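Local coordinates for VipE (Legionella pneumophila subsp. pneumophila str. Philadelphia 1, PDB 4QN8), which is a Legionella effector protein, probably acting inside host cells by an unknown mechanism, represented here by its helical N-terminal part, at residues I77-T82 / E120-S125; L5-R10 / N36-S41; I24-L29 / I86-P91; T96-R99 / E104-F107. All blocks are in the same frame, centred on the assembly; numbering follows the deposited sequence. Where two conformers were deposited one is given.

Interaction 4 is the buried one, its centre about 6 Å from the chain's centre; the other three lie about 12 to 13 Å out, partly buried. Helix 75-88 serves interactions 1 and 3, and the residue just past its end, S89, meets E104 of interaction 4 in a probable hydrogen bond. Interaction 2 stands apart, its centre about 25 Å from that of interaction 1, across the chain's centre, tying helix 6-20 to a loop. Chemistry follows place: stacked imidazoles in interaction 1, an amide gripping backbone in interaction 2, a leucine tip at a helix start in interaction 3, and, in interaction 4, a lysine holding loop carbonyls and, separately, a water reaching a glutamate.

Interaction 1: I77-T82 / E120-S125; sequences ILHQLT and EEHFNS
H79 and H122 lay their imidazoles over one another as an offset stack, ring centroids 4.2 Å apart and planes 19° from parallel. The side chains come from opposite directions, so the overlap is partial: the ND1-CE1 side of H79 lies over the CE1-NE2 end of H122, with H79 CE1 3.3 Å from H122 CE1. H79 reaches this place because its CG is anti to the backbone N (chi1 -175°), which swings the ring off the helix flank toward the 120-125 loop. On the other face of H122 comes T82, whose CG2 methyl makes a CH-pi contact 3.7 Å from the ring centroid, so H122 is clamped between a methyl and an imidazole. H79 ND1 and H122 NE2 approach to 3.3 Å, but the angle is poor and no bond joins them. Each is hydrogen-bonded to a different carboxylate oxygen of E111, which ties the stack together from the side. T82 OG1 turns back to bond L78 O at 2.9 Å, leaving CG2 to meet the ring. E111 belongs to helix 103-114, which also packs on T82 through F107 and on H122 through L108; the stack joins helix 75-88, helix 103-114 and the turn leading to helix 126-131.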
loop_
_atom_site.group_PDB
_atom_site.type_symbol
_atom_site.label_atom_id
_atom_site.label_comp_id
_atom_site.label_asym_id
_atom_site.label_seq_id
_atom_site.Cartn_x
_atom_site.Cartn_y
_atom_site.Cartn_z
ATOM N N ILE A 77 -5.833 -0.662 14.289
ATOM C CA ILE A 77 -4.573 0.048 14.002
ATOM C C ILE A 77 -4.306 0.107 12.495
ATOM O O ILE A 77 -3.935 1.156 11.951
ATOM C CB ILE A 77 -3.351 -0.567 14.730
ATOM C CG1 ILE A 77 -3.475 -0.390 16.250
ATOM C CG2 ILE A 77 -2.059 0.093 14.248
ATOM C CD1 ILE A 77 -3.058 0.982 16.746
ATOM N N LEU A 78 -4.500 -1.021 11.816
ATOM C CA LEU A 78 -4.398 -1.060 10.368
ATOM C C LEU A 78 -5.381 -0.101 9.702
ATOM O O LEU A 78 -5.018 0.593 8.743
ATOM C CB LEU A 78 -4.629 -2.494 9.884
ATOM C CG LEU A 78 -4.898 -2.710 8.405
ATOM C CD1 LEU A 78 -3.649 -2.427 7.570
ATOM C CD2 LEU A 78 -5.369 -4.157 8.237
ATOM N N HIS A 79 -6.607 -0.033 10.206
ATOM C CA HIS A 79 -7.595 0.852 9.576
ATOM C C HIS A 79 -7.161 2.308 9.706
ATOM O O HIS A 79 -7.251 3.093 8.762
ATOM C CB HIS A 79 -8.977 0.672 10.188
ATOM C CG HIS A 79 -10.029 1.470 9.497
ATOM N ND1 HIS A 79 -10.581 1.074 8.297
ATOM C CD2 HIS A 79 -10.598 2.659 9.804
ATOM C CE1 HIS A 79 -11.465 1.979 7.906
ATOM N NE2 HIS A 79 -11.489 2.952 8.798
ATOM N N GLN A 80 -6.679 2.649 10.894
ATOM C CA GLN A 80 -6.257 4.011 11.230
ATOM C C GLN A 80 -5.050 4.385 10.370
ATOM O O GLN A 80 -5.000 5.476 9.790
ATOM C CB GLN A 80 -5.900 4.032 12.721
ATOM C CG GLN A 80 -5.681 5.367 13.387
ATOM C CD GLN A 80 -5.424 5.187 14.887
ATOM O OE1 GLN A 80 -4.486 4.483 15.282
ATOM N NE2 GLN A 80 -6.272 5.796 15.727
ATOM N N LEU A 81 -4.085 3.477 10.256
ATOM C CA LEU A 81 -2.911 3.746 9.422
ATOM C C LEU A 81 -3.324 3.968 7.971
ATOM O O LEU A 81 -2.878 4.917 7.330
ATOM C CB LEU A 81 -1.881 2.615 9.496
ATOM C CG LEU A 81 -1.001 2.524 10.741
ATOM C CD1 LEU A 81 -0.189 1.233 10.701
ATOM C CD2 LEU A 81 -0.084 3.734 10.853
ATOM N N THR A 82 -4.197 3.115 7.457
ATOM C CA THR A 82 -4.618 3.254 6.063
ATOM C C THR A 82 -5.328 4.591 5.815
ATOM O O THR A 82 -5.109 5.252 4.782
ATOM C CB THR A 82 -5.520 2.081 5.682
ATOM O OG1 THR A 82 -4.765 0.872 5.818
ATOM C CG2 THR A 82 -6.010 2.203 4.232
ATOM N N GLU A 120 -14.239 -0.935 3.664
ATOM C CA GLU A 120 -15.203 -0.255 2.804
ATOM C C GLU A 120 -15.373 1.226 3.152
ATOM O O GLU A 120 -15.678 2.046 2.278
ATOM C CB GLU A 120 -16.554 -0.973 2.858
ATOM C CG GLU A 120 -17.550 -0.476 1.851
ATOM C CD GLU A 120 -17.109 -0.699 0.412
ATOM O OE1 GLU A 120 -16.150 -1.476 0.162
ATOM O OE2 GLU A 120 -17.742 -0.095 -0.474
ATOM N N GLU A 121 -15.155 1.574 4.416
ATOM C CA GLU A 121 -15.330 2.954 4.864
ATOM C C GLU A 121 -14.349 3.942 4.208
ATOM O O GLU A 121 -14.604 5.147 4.178
ATOM C CB GLU A 121 -15.231 3.032 6.390
ATOM C CG GLU A 121 -16.241 2.150 7.127
ATOM C CD GLU A 121 -16.040 2.164 8.637
ATOM O OE1 GLU A 121 -15.241 2.999 9.125
ATOM O OE2 GLU A 121 -16.680 1.341 9.335
ATOM N N HIS A 122 -13.241 3.436 3.687
ATOM C CA HIS A 122 -12.221 4.302 3.082
ATOM C C HIS A 122 -12.724 4.951 1.799
ATOM O O HIS A 122 -12.227 6.009 1.394
ATOM C CB HIS A 122 -10.941 3.533 2.769
ATOM C CG HIS A 122 -10.193 3.071 3.975
ATOM N ND1 HIS A 122 -9.801 3.927 4.983
ATOM C CD2 HIS A 122 -9.742 1.842 4.325
ATOM C CE1 HIS A 122 -9.149 3.236 5.908
ATOM N NE2 HIS A 122 -9.095 1.978 5.525
ATOM N N PHE A 123 -13.710 4.325 1.158
ATOM C CA PHE A 123 -14.243 4.857 -0.100
ATOM C C PHE A 123 -15.165 6.038 0.121
ATOM O O PHE A 123 -15.581 6.685 -0.835
ATOM C CB PHE A 123 -14.931 3.752 -0.904
ATOM C CG PHE A 123 -13.995 2.641 -1.280
ATOM C CD1 PHE A 123 -13.196 2.740 -2.409
ATOM C CD2 PHE A 123 -13.862 1.527 -0.472
ATOM C CE1 PHE A 123 -12.311 1.727 -2.743
ATOM C CE2 PHE A 123 -12.977 0.512 -0.803
ATOM C CZ PHE A 123 -12.199 0.613 -1.933
ATOM N N ASN A 124 -15.474 6.309 1.386
ATOM C CA ASN A 124 -16.243 7.484 1.781
ATOM C C ASN A 124 -15.372 8.685 2.153
ATOM O O ASN A 124 -15.886 9.777 2.414
ATOM C CB ASN A 124 -17.158 7.142 2.960
ATOM C CG ASN A 124 -18.295 6.230 2.567
ATOM O OD1 ASN A 124 -18.757 6.254 1.423
ATOM N ND2 ASN A 124 -18.760 5.419 3.515
ATOM N N SER A 125 -14.060 8.480 2.175
ATOM C CA SER A 125 -13.130 9.487 2.667
ATOM C C SER A 125 -13.067 10.659 1.690
ATOM O O SER A 125 -13.323 10.485 0.488
ATOM C CB SER A 125 -11.737 8.874 2.842
ATOM O OG SER A 125 -11.217 8.475 1.578
#

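Interaction 2: L5-R10 / N36-S41; sequences LTQTQR and NTFTKS
A side-chain amide clasping one residue of extended backbone is the core of this contact: Q7, in the first turn of helix 6-20, pairs with both the N-H and the C=O of T39. The T39 N-H points at Q7 OE1 at 2.9 Å with an N-H...O angle of 161°, lying in the plane of the amide carbonyl and on one of its lone pairs. Q7 NE2 returns a weak bond to T39 O at 3.3 Å. The glutamine is stretched to full length, CG anti to the backbone N (chi1 176°) and the chain extended beyond it, which carries the amide clear of the helix to the loop. The paired bonds copy the way a neighbouring strand would engage T39, in a fold that has helices and no strands; here the terminal amide of one residue takes the strand's part. Q7 OE1 also comes within 3.2 Å of F38 CA and 3.7 Å of F38 CB, resting against both beside its bond. The F38 ring meets F65 of helix 58-69 edge-to-face and packs on L11 of helix 6-20. T39 O has a second, weak partner in H56 NE2, and the Q7 side chain touches H56 as well as A61.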
loop_
_atom_site.group_PDB
_atom_site.type_symbol
_atom_site.label_atom_id
_atom_site.label_comp_id
_atom_site.label_asym_id
_atom_site.label_seq_id
_atom_site.Cartn_x
_atom_site.Cartn_y
_atom_site.Cartn_z
ATOM N N LEU A 5 12.327 -9.716 1.062
ATOM C CA LEU A 5 13.389 -8.986 0.385
ATOM C C LEU A 5 14.234 -8.223 1.395
ATOM O O LEU A 5 13.727 -7.815 2.450
ATOM C CB LEU A 5 12.780 -7.970 -0.573
ATOM C CG LEU A 5 11.934 -8.574 -1.693
ATOM C CD1 LEU A 5 11.125 -7.501 -2.412
ATOM C CD2 LEU A 5 12.866 -9.270 -2.656
ATOM N N THR A 6 15.513 -8.024 1.072
ATOM C CA THR A 6 16.392 -7.238 1.933
ATOM C C THR A 6 15.852 -5.816 2.092
ATOM O O THR A 6 15.849 -5.255 3.193
ATOM C CB THR A 6 17.833 -7.228 1.405
ATOM O OG1 THR A 6 18.318 -8.579 1.357
ATOM C CG2 THR A 6 18.733 -6.404 2.321
ATOM N N GLN A 7 15.366 -5.244 0.993
ATOM C CA GLN A 7 14.730 -3.933 1.011
ATOM C C GLN A 7 13.628 -3.873 2.080
ATOM O O GLN A 7 13.544 -2.919 2.861
ATOM C CB GLN A 7 14.146 -3.654 -0.377
ATOM C CG GLN A 7 13.369 -2.378 -0.484
ATOM C CD GLN A 7 12.889 -2.096 -1.899
ATOM O OE1 GLN A 7 12.258 -1.074 -2.140
ATOM N NE2 GLN A 7 13.202 -2.994 -2.841
ATOM N N THR A 8 12.799 -4.911 2.123
ATOM C CA THR A 8 11.719 -4.994 3.097
ATOM C C THR A 8 12.270 -5.019 4.512
ATOM O O THR A 8 11.805 -4.284 5.384
ATOM C CB THR A 8 10.894 -6.253 2.874
ATOM O OG1 THR A 8 10.136 -6.089 1.672
ATOM C CG2 THR A 8 9.935 -6.508 4.052
ATOM N N GLN A 9 13.268 -5.862 4.735
ATOM C CA GLN A 9 13.857 -5.991 6.066
ATOM C C GLN A 9 14.400 -4.667 6.579
ATOM O O GLN A 9 14.232 -4.336 7.755
ATOM C CB GLN A 9 14.982 -7.026 6.059
ATOM C CG GLN A 9 14.523 -8.456 5.760
ATOM C CD GLN A 9 15.690 -9.375 5.444
ATOM O OE1 GLN A 9 16.846 -8.944 5.426
ATOM N NE2 GLN A 9 15.393 -10.644 5.194
ATOM N N ARG A 10 15.075 -3.921 5.706
ATOM C CA ARG A 10 15.718 -2.682 6.142
ATOM C C ARG A 10 14.648 -1.653 6.473
ATOM O O ARG A 10 14.754 -0.947 7.470
ATOM C CB ARG A 10 16.682 -2.151 5.081
ATOM C CG ARG A 10 17.794 -3.139 4.715
ATOM C CD ARG A 10 18.795 -3.319 5.844
ATOM N NE ARG A 10 19.709 -4.429 5.581
ATOM C CZ ARG A 10 20.797 -4.341 4.820
ATOM N NH1 ARG A 10 21.129 -3.187 4.245
ATOM N NH2 ARG A 10 21.566 -5.407 4.643
ATOM N N ASN A 36 9.379 7.287 -3.897
ATOM C CA ASN A 36 10.641 6.598 -4.148
ATOM C C ASN A 36 11.159 5.744 -3.003
ATOM O O ASN A 36 12.258 5.200 -3.085
ATOM C CB ASN A 36 11.716 7.592 -4.555
ATOM C CG ASN A 36 11.440 8.205 -5.892
ATOM O OD1 ASN A 36 10.891 9.301 -5.983
ATOM N ND2 ASN A 36 11.795 7.487 -6.951
ATOM N N THR A 37 10.371 5.606 -1.942
ATOM C CA THR A 37 10.828 4.809 -0.796
ATOM C C THR A 37 11.074 3.349 -1.177
ATOM O O THR A 37 12.052 2.740 -0.726
ATOM C CB THR A 37 9.848 4.859 0.392
ATOM O OG1 THR A 37 9.696 6.216 0.823
ATOM C CG2 THR A 37 10.387 4.030 1.550
ATOM N N PHE A 38 10.183 2.804 -2.005
ATOM C CA PHE A 38 10.303 1.440 -2.523
ATOM C C PHE A 38 10.686 1.493 -4.001
ATOM O O PHE A 38 10.207 2.359 -4.753
ATOM C CB PHE A 38 8.980 0.684 -2.355
ATOM C CG PHE A 38 8.522 0.575 -0.931
ATOM C CD1 PHE A 38 7.718 1.556 -0.363
ATOM C CD2 PHE A 38 8.916 -0.493 -0.153
ATOM C CE1 PHE A 38 7.312 1.467 0.960
ATOM C CE2 PHE A 38 8.518 -0.592 1.183
ATOM C CZ PHE A 38 7.714 0.396 1.737
ATOM N N THR A 39 11.560 0.584 -4.427
ATOM C CA THR A 39 12.030 0.594 -5.816
ATOM C C THR A 39 11.969 -0.790 -6.449
ATOM O O THR A 39 12.071 -1.803 -5.756
ATOM C CB THR A 39 13.487 1.112 -5.954
ATOM O OG1 THR A 39 14.387 0.198 -5.318
ATOM C CG2 THR A 39 13.652 2.500 -5.346
ATOM N N LYS A 40 11.821 -0.826 -7.773
ATOM C CA LYS A 40 12.013 -2.071 -8.498
ATOM C C LYS A 40 13.504 -2.383 -8.451
ATOM O O LYS A 40 14.317 -1.495 -8.182
ATOM C CB LYS A 40 11.542 -1.941 -9.955
ATOM C CG LYS A 40 12.391 -1.007 -10.807
ATOM C CD LYS A 40 11.962 -1.072 -12.284
ATOM C CE LYS A 40 13.113 -0.759 -13.233
ATOM N NZ LYS A 40 14.170 -1.806 -13.227
ATOM N N SER A 41 13.867 -3.638 -8.697
ATOM C CA SER A 41 15.272 -3.997 -8.839
ATOM C C SER A 41 15.823 -3.318 -10.090
ATOM O O SER A 41 15.065 -2.955 -10.992
ATOM C CB SER A 41 15.432 -5.517 -8.941
ATOM O OG SER A 41 14.643 -6.051 -9.997
#

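Interaction 3: I24-L29 / I86-P91; sequences ISNEEL and IELSPP
L88 reaches toward N26 and L29 with its CG anti to the carbonyl carbon (chi1 -63°) and its CD1 stretched out anti to CA, so this one methyl makes the whole contact. L29 answers with CG anti to its own backbone N (chi1 -172°) and CD2 as the branch turned anti to CA, which brings CD2 within 3.9 Å of L88 CD1. The two leucines meet nearly perpendicular, methyl to methyl. N26 meets the same L88 CD1 with its amide oxygen: OD1 lies 3.5 Å away, also with the side chains crossing, in plain van der Waals contact. OD1 is hydrogen-bonded to R84 NH2, which also bonds I24 O and probably helps hold the amide in place while the leucine methyl packs against it. The start of helix 26-32 is shaped by S25 in the N-cap position, whose OG accepts from E28 N at 3.1 Å and a nearly straight 167°; S25 O takes L29 N a turn later. L88 is the last residue of helix 75-88, and S89 turns away from helical geometry, its OG bonding back to M85 O. L29 also packs on R84 and M85, and I24 on L81, so the short helix 26-32 and the residues leading into it lie along helix 75-88 from L81 to its end, while I86 faces M98 and helix 126-131.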
loop_
_atom_site.group_PDB
_atom_site.type_symbol
_atom_site.label_atom_id
_atom_site.label_comp_id
_atom_site.label_asym_id
_atom_site.label_seq_id
_atom_site.Cartn_x
_atom_site.Cartn_y
_atom_site.Cartn_z
ATOM N N ILE A 24 3.679 6.530 14.615
ATOM C CA ILE A 24 4.442 7.243 13.583
ATOM C C ILE A 24 3.872 8.644 13.349
ATOM O O ILE A 24 2.658 8.811 13.222
ATOM C CB ILE A 24 4.488 6.429 12.272
ATOM C CG1 ILE A 24 5.445 7.075 11.263
ATOM C CG2 ILE A 24 3.093 6.226 11.691
ATOM C CD1 ILE A 24 5.857 6.135 10.123
ATOM N N SER A 25 4.735 9.661 13.339
ATOM C CA SER A 25 4.268 11.042 13.234
ATOM C C SER A 25 3.772 11.322 11.835
ATOM O O SER A 25 4.041 10.537 10.913
ATOM C CB SER A 25 5.386 12.021 13.584
ATOM O OG SER A 25 6.417 11.970 12.608
ATOM N N ASN A 26 3.037 12.420 11.651
ATOM C CA ASN A 26 2.634 12.782 10.290
ATOM C C ASN A 26 3.865 12.988 9.391
ATOM O O ASN A 26 3.858 12.620 8.209
ATOM C CB ASN A 26 1.760 14.049 10.284
ATOM C CG ASN A 26 0.338 13.784 10.735
ATOM O OD1 ASN A 26 -0.098 12.629 10.806
ATOM N ND2 ASN A 26 -0.402 14.860 11.040
ATOM N N GLU A 27 4.918 13.584 9.940
ATOM C CA GLU A 27 6.108 13.857 9.121
ATOM C C GLU A 27 6.798 12.588 8.668
ATOM O O GLU A 27 7.204 12.469 7.512
ATOM C CB GLU A 27 7.129 14.740 9.844
ATOM C CG GLU A 27 6.701 16.186 9.987
ATOM C CD GLU A 27 5.705 16.356 11.105
ATOM O OE1 GLU A 27 4.998 17.388 11.126
ATOM O OE2 GLU A 27 5.640 15.449 11.973
ATOM N N GLU A 28 6.973 11.647 9.589
ATOM C CA GLU A 28 7.638 10.401 9.220
ATOM C C GLU A 28 6.756 9.521 8.328
ATOM O O GLU A 28 7.267 8.777 7.489
ATOM C CB GLU A 28 8.145 9.656 10.460
ATOM C CG GLU A 28 9.328 10.358 11.126
ATOM C CD GLU A 28 10.502 10.560 10.169
ATOM O OE1 GLU A 28 11.040 9.551 9.656
ATOM O OE2 GLU A 28 10.880 11.729 9.917
ATOM N N LEU A 29 5.437 9.629 8.481
ATOM C CA LEU A 29 4.518 8.878 7.629
ATOM C C LEU A 29 4.557 9.471 6.213
ATOM O O LEU A 29 4.541 8.756 5.212
ATOM C CB LEU A 29 3.101 8.939 8.212
ATOM C CG LEU A 29 2.030 8.052 7.572
ATOM C CD1 LEU A 29 2.509 6.611 7.457
ATOM C CD2 LEU A 29 0.733 8.107 8.382
ATOM N N ILE A 86 -4.081 7.659 3.306
ATOM C CA ILE A 86 -4.917 8.233 2.253
ATOM C C ILE A 86 -4.962 9.762 2.413
ATOM O O ILE A 86 -4.839 10.496 1.426
ATOM C CB ILE A 86 -6.331 7.583 2.225
ATOM C CG1 ILE A 86 -6.225 6.171 1.627
ATOM C CG2 ILE A 86 -7.317 8.426 1.429
ATOM C CD1 ILE A 86 -7.304 5.186 2.061
ATOM N N GLU A 87 -5.099 10.247 3.646
ATOM C CA GLU A 87 -5.129 11.702 3.886
ATOM C C GLU A 87 -3.815 12.388 3.536
ATOM O O GLU A 87 -3.815 13.525 3.046
ATOM C CB GLU A 87 -5.425 12.012 5.355
ATOM C CG GLU A 87 -6.863 11.921 5.791
ATOM C CD GLU A 87 -6.978 12.020 7.298
ATOM O OE1 GLU A 87 -6.114 11.430 7.991
ATOM O OE2 GLU A 87 -7.911 12.687 7.789
ATOM N N LEU A 88 -2.700 11.709 3.806
ATOM C CA LEU A 88 -1.371 12.332 3.729
ATOM C C LEU A 88 -0.581 12.044 2.464
ATOM O O LEU A 88 0.475 12.639 2.265
ATOM C CB LEU A 88 -0.517 11.906 4.915
ATOM C CG LEU A 88 -1.058 12.352 6.267
ATOM C CD1 LEU A 88 -0.204 11.739 7.378
ATOM C CD2 LEU A 88 -1.109 13.883 6.399
ATOM N N SER A 89 -1.076 11.119 1.643
ATOM C CA SER A 89 -0.420 10.739 0.387
ATOM C C SER A 89 -0.173 11.976 -0.469
ATOM O O SER A 89 -1.022 12.867 -0.520
ATOM C CB SER A 89 -1.286 9.751 -0.393
ATOM O OG SER A 89 -1.265 8.480 0.213
ATOM N N PRO A 90 1.004 12.046 -1.116
ATOM C CA PRO A 90 1.413 13.255 -1.836
ATOM C C PRO A 90 0.495 13.551 -3.002
ATOM O O PRO A 90 0.019 12.623 -3.661
ATOM C CB PRO A 90 2.818 12.907 -2.346
ATOM C CG PRO A 90 2.877 11.411 -2.332
ATOM C CD PRO A 90 2.038 10.997 -1.172
ATOM N N PRO A 91 0.221 14.836 -3.241
ATOM C CA PRO A 91 -0.572 15.177 -4.419
ATOM C C PRO A 91 0.256 14.861 -5.658
ATOM O O PRO A 91 1.399 15.283 -5.732
ATOM C CB PRO A 91 -0.755 16.697 -4.290
ATOM C CG PRO A 91 0.410 17.152 -3.445
ATOM C CD PRO A 91 0.644 16.027 -2.478
#

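Interaction 4: T96-R99 / E104-F107; sequences TFMR and EKAF
The side chain of K105 and that of M98, a selenomethionine, run antiparallel alongside one another, and this is the close-fitting half of the contact. M98 SE rests 3.7 Å from K105 CA and 3.8 Å from K105 CB, and its CE methyl lies 4.0 Å from E104 CG. The chain of M98 bends at chi2 (-88°), which lays the selenium against the helix. K105 runs the other way, CG anti to the backbone N (chi1 172°) with a bend at chi3, and its NZ ends 2.9 Å from M98 O. That donor stands above the carbonyl plane, 35° out of it, and NZ adds a weak bond to R99 O at 3.2 Å and another hydrogen bond to G100 O. Three successive carbonyls of the loop before helix 103-114 thus gather round one ammonium group.

The other half is looser. F97 CE1 comes no nearer than 4.1 Å to E104 OE2, and a water fills in for a direct polar contact: it accepts from M98 N and donates to E104 OE2 at 2.6 Å. R99 is partly exposed and deposited in two conformers, its NH1 bonding back to F97 O within the loop.

K105 is buried and touches I145, L146 and I149 of helix 135-154; the carbonyls around NZ probably offset part of the cost of burying its charge. The water's donation to OE2 would be expected to polarise the E104 carboxyl group and is compatible with its being ionised.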
loop_
_atom_site.group_PDB
_atom_site.type_symbol
_atom_site.label_atom_id
_atom_site.label_comp_id
_atom_site.label_asym_id
_atom_site.label_seq_id
_atom_site.Cartn_x
_atom_site.Cartn_y
_atom_site.Cartn_z
ATOM N N THR A 96 -4.011 10.654 -10.955
ATOM C CA THR A 96 -2.942 9.687 -10.682
ATOM C C THR A 96 -3.049 8.969 -9.321
ATOM O O THR A 96 -2.392 7.945 -9.086
ATOM C CB THR A 96 -1.563 10.363 -10.767
ATOM O OG1 THR A 96 -1.518 11.457 -9.842
ATOM C CG2 THR A 96 -1.307 10.880 -12.172
ATOM N N PHE A 97 -3.852 9.510 -8.410
ATOM C CA PHE A 97 -3.994 8.897 -7.092
ATOM C C PHE A 97 -4.462 7.443 -7.253
ATOM O O PHE A 97 -5.427 7.184 -7.972
ATOM C CB PHE A 97 -4.971 9.714 -6.237
ATOM C CG PHE A 97 -5.156 9.184 -4.835
ATOM C CD1 PHE A 97 -4.131 9.261 -3.909
ATOM C CD2 PHE A 97 -6.370 8.639 -4.438
ATOM C CE1 PHE A 97 -4.307 8.795 -2.610
ATOM C CE2 PHE A 97 -6.551 8.174 -3.146
ATOM C CZ PHE A 97 -5.511 8.246 -2.232
HETATM N N MSE A 98 -3.733 6.516 -6.619
HETATM C CA MSE A 98 -3.988 5.061 -6.621
HETATM C C MSE A 98 -3.638 4.278 -7.887
HETATM O O MSE A 98 -3.744 3.050 -7.893
HETATM C CB MSE A 98 -5.425 4.720 -6.201
HETATM C CG MSE A 98 -5.793 5.122 -4.807
HETATM SE SE MSE A 98 -5.307 3.665 -3.612
HETATM C CE MSE A 98 -5.599 4.518 -1.860
ATOM N N ARG A 99 -3.236 4.953 -8.957
ATOM C CA ARG A 99 -2.890 4.252 -10.192
ATOM C C ARG A 99 -1.444 3.758 -10.143
ATOM O O ARG A 99 -1.129 2.683 -10.651
ATOM C CB ARG A 99 -3.085 5.138 -11.431
ATOM C CG ARG A 99 -4.108 6.269 -11.296
ATOM C CD ARG A 99 -5.502 5.780 -10.951
ATOM N NE ARG A 99 -6.561 6.502 -11.663
ATOM C CZ ARG A 99 -7.095 7.661 -11.278
ATOM N NH1 ARG A 99 -6.667 8.290 -10.187
ATOM N NH2 ARG A 99 -8.066 8.203 -12.002
ATOM N N GLU A 104 0.065 3.326 0.061
ATOM C CA GLU A 104 -1.327 3.535 0.437
ATOM C C GLU A 104 -2.254 2.584 -0.317
ATOM O O GLU A 104 -3.217 2.088 0.263
ATOM C CB GLU A 104 -1.756 5.000 0.294
ATOM C CG GLU A 104 -1.813 5.531 -1.140
ATOM C CD GLU A 104 -0.521 6.219 -1.572
ATOM O OE1 GLU A 104 0.553 5.935 -0.971
ATOM O OE2 GLU A 104 -0.579 7.038 -2.515
ATOM N N LYS A 105 -1.962 2.318 -1.591
ATOM C CA LYS A 105 -2.747 1.344 -2.351
ATOM C C LYS A 105 -2.581 -0.057 -1.756
ATOM O O LYS A 105 -3.558 -0.814 -1.609
ATOM C CB LYS A 105 -2.374 1.336 -3.842
ATOM C CG LYS A 105 -3.047 0.184 -4.592
ATOM C CD LYS A 105 -3.198 0.456 -6.083
ATOM C CE LYS A 105 -1.871 0.354 -6.809
ATOM N NZ LYS A 105 -2.049 0.711 -8.265
ATOM N N ALA A 106 -1.357 -0.404 -1.384
ATOM C CA ALA A 106 -1.128 -1.740 -0.837
ATOM C C ALA A 106 -1.752 -1.951 0.540
ATOM O O ALA A 106 -2.294 -3.019 0.817
ATOM C CB ALA A 106 0.344 -2.087 -0.814
ATOM N N PHE A 107 -1.668 -0.948 1.409
ATOM C CA PHE A 107 -2.301 -1.043 2.720
ATOM C C PHE A 107 -3.816 -1.178 2.574
ATOM O O PHE A 107 -4.443 -1.991 3.272
ATOM C CB PHE A 107 -1.959 0.183 3.567
ATOM C CG PHE A 107 -0.928 -0.084 4.621
ATOM C CD1 PHE A 107 0.385 -0.363 4.277
ATOM C CD2 PHE A 107 -1.276 -0.051 5.955
ATOM C CE1 PHE A 107 1.333 -0.617 5.247
ATOM C CE2 PHE A 107 -0.330 -0.302 6.938
ATOM C CZ PHE A 107 0.978 -0.593 6.575
HETATM O O HOH W 1 -1.384 7.223 -4.965
#